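Long-range contact in SspB protein (Streptomyces clavuligerus, PDB 6LB9), which binds magnesium and probably acts as a DNA nickase in the single-stranded phosphorothioate modification and defence system of its bacterial host: residues A[229-234]-A[280-285]. Numbering follows the deposited sequence.
Sequences LPARII and EKVAAS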
loop_
_atom_site.group_PDB
_atom_site.type_symbol
_atom_site.label_atom_id
_atom_site.label_comp_id
_atom_site.label_asym_id
_atom_site.label_seq_id
_atom_site.Cartn_x
_atom_site.Cartn_y
_atom_site.Cartn_z
ATOM N N LEU A 229 -8.024 9.437 9.856
ATOM C CA LEU A 229 -9.438 9.180 9.628
ATOM C C LEU A 229 -10.163 10.502 9.359
ATOM O O LEU A 229 -10.457 11.242 10.301
ATOM C CB LEU A 229 -10.023 8.454 10.841
ATOM C CG LEU A 229 -11.524 8.171 10.875
ATOM C CD1 LEU A 229 -11.964 7.440 9.619
ATOM C CD2 LEU A 229 -11.920 7.394 12.143
ATOM N N PRO A 230 -10.451 10.843 8.103
ATOM C CA PRO A 230 -11.103 12.128 7.814
ATOM C C PRO A 230 -12.491 12.255 8.439
ATOM O O PRO A 230 -13.234 11.279 8.608
ATOM C CB PRO A 230 -11.197 12.132 6.280
ATOM C CG PRO A 230 -10.182 11.086 5.827
ATOM C CD PRO A 230 -10.225 10.052 6.879
ATOM N N ALA A 231 -12.856 13.499 8.731
ATOM C CA ALA A 231 -14.107 13.773 9.429
ATOM C C ALA A 231 -15.313 13.390 8.580
ATOM O O ALA A 231 -16.293 12.836 9.094
ATOM C CB ALA A 231 -14.159 15.249 9.826
ATOM N N ARG A 232 -15.265 13.662 7.275
ATOM C CA ARG A 232 -16.366 13.221 6.425
ATOM C C ARG A 232 -16.481 11.702 6.368
ATOM O O ARG A 232 -17.590 11.179 6.175
ATOM C CB ARG A 232 -16.241 13.824 5.025
ATOM C CG ARG A 232 -16.429 15.329 5.046
ATOM C CD ARG A 232 -16.126 15.996 3.735
ATOM N NE ARG A 232 -17.248 16.864 3.379
ATOM C CZ ARG A 232 -17.392 18.107 3.839
ATOM N NH1 ARG A 232 -16.478 18.604 4.673
ATOM N NH2 ARG A 232 -18.446 18.845 3.480
ATOM N N ILE A 233 -15.381 10.969 6.540
ATOM C CA ILE A 233 -15.524 9.513 6.573
ATOM C C ILE A 233 -16.292 9.099 7.825
ATOM O O ILE A 233 -17.177 8.230 7.769
ATOM C CB ILE A 233 -14.160 8.795 6.487
ATOM C CG1 ILE A 233 -13.411 9.116 5.167
ATOM C CG2 ILE A 233 -14.340 7.278 6.692
ATOM C CD1 ILE A 233 -14.089 8.655 3.895
ATOM N N ILE A 234 -15.990 9.732 8.968
ATOM C CA ILE A 234 -16.728 9.430 10.196
ATOM C C ILE A 234 -18.215 9.737 10.010
ATOM O O ILE A 234 -19.081 8.893 10.277
ATOM C CB ILE A 234 -16.120 10.197 11.388
ATOM C CG1 ILE A 234 -14.773 9.579 11.779
ATOM C CG2 ILE A 234 -17.067 10.194 12.587
ATOM C CD1 ILE A 234 -13.816 10.515 12.550
ATOM N N GLU A 280 -19.173 17.902 14.321
ATOM C CA GLU A 280 -19.231 19.363 14.337
ATOM C C GLU A 280 -18.676 19.940 13.040
ATOM O O GLU A 280 -19.312 20.791 12.404
ATOM C CB GLU A 280 -18.471 19.924 15.552
ATOM C CG GLU A 280 -19.321 19.910 16.812
ATOM C CD GLU A 280 -18.552 20.082 18.136
ATOM O OE1 GLU A 280 -19.239 20.218 19.177
ATOM O OE2 GLU A 280 -17.295 20.080 18.150
ATOM N N LYS A 281 -17.496 19.463 12.621
ATOM C CA LYS A 281 -16.879 19.986 11.405
ATOM C C LYS A 281 -17.799 19.833 10.196
ATOM O O LYS A 281 -17.910 20.756 9.385
ATOM C CB LYS A 281 -15.541 19.300 11.171
ATOM C CG LYS A 281 -14.619 19.491 12.362
ATOM C CD LYS A 281 -13.255 18.827 12.184
ATOM C CE LYS A 281 -12.680 18.387 13.538
ATOM N NZ LYS A 281 -12.408 16.920 13.545
ATOM N N VAL A 282 -18.491 18.697 10.079
ATOM C CA VAL A 282 -19.331 18.434 8.912
ATOM C C VAL A 282 -20.669 19.169 9.010
ATOM O O VAL A 282 -21.181 19.677 8.009
ATOM C CB VAL A 282 -19.526 16.913 8.729
ATOM C CG1 VAL A 282 -20.455 16.617 7.563
ATOM C CG2 VAL A 282 -18.175 16.198 8.529
ATOM N N ALA A 283 -21.261 19.251 10.205
ATOM C CA ALA A 283 -22.503 20.016 10.367
ATOM C C ALA A 283 -22.303 21.500 10.075
ATOM O O ALA A 283 -23.248 22.187 9.672
ATOM C CB ALA A 283 -23.058 19.844 11.780
ATOM N N ALA A 284 -21.085 22.007 10.258
ATOM C CA ALA A 284 -20.782 23.401 9.936
ATOM C C ALA A 284 -20.961 23.723 8.452
ATOM O O ALA A 284 -21.256 24.873 8.116
ATOM C CB ALA A 284 -19.357 23.734 10.374
ATOM N N SER A 285 -20.791 22.748 7.558
ATOM C CA SER A 285 -21.061 22.947 6.135
ATOM C C SER A 285 -22.403 22.374 5.689
ATOM O O SER A 285 -22.796 22.582 4.534
ATOM C CB SER A 285 -19.944 22.314 5.285
ATOM O OG SER A 285 -19.922 20.906 5.493
#
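Ala231 and Arg232, in the first turn of helix 231-243, meet Lys281 and Val282 of helix 272-283, and Ser285 just after them in the chain. The order of helices and antiparallel strands here is consistent with a winged-helix fold, and the contact joins helix 231-243 to helix 272-283 at the surface, illustrating how a small apolar patch can be closed by a polar clasp. Pro230, at the N-cap position, leads into the helix. Ala231 then points its methyl group at the partner helix: CB lies 4.3 Å from Val282 CG2, with the aliphatic CD of Lys281 also nearby at 4.4 Å. The short side chain is consistent with the close approach here, CA of Arg232 lying 6.5 Å from CA of Val282. Arg232 begins as an apolar neighbour, its CG 4.0 Å from Val282 CG2, and ends as a polar one. With CG beside the backbone N (chi1 -67°) and the chain bent at chi3, its guanidinium reaches Ser285, where NH2 donates to OG over 3.2 Å in a clearly bent bond (136°), with the serine oxygen tilted 30° out of the guanidinium plane. The same NH2 forms a salt bridge with Glu316 of helix 306-317, so a third helix shares the grip. A leucine in place of Arg232 would probably leave the Glu316 carboxylate without this counter-charge and Ser285 OG without this donor. Ile233 points away from 280-285, and its side chain packs on Leu314 and Trp111. Ser285 OG, while accepting from the arginine, donates its own proton to Val282 O at 3.1 Å, approaching from the same face of that carbonyl as Ser285 N.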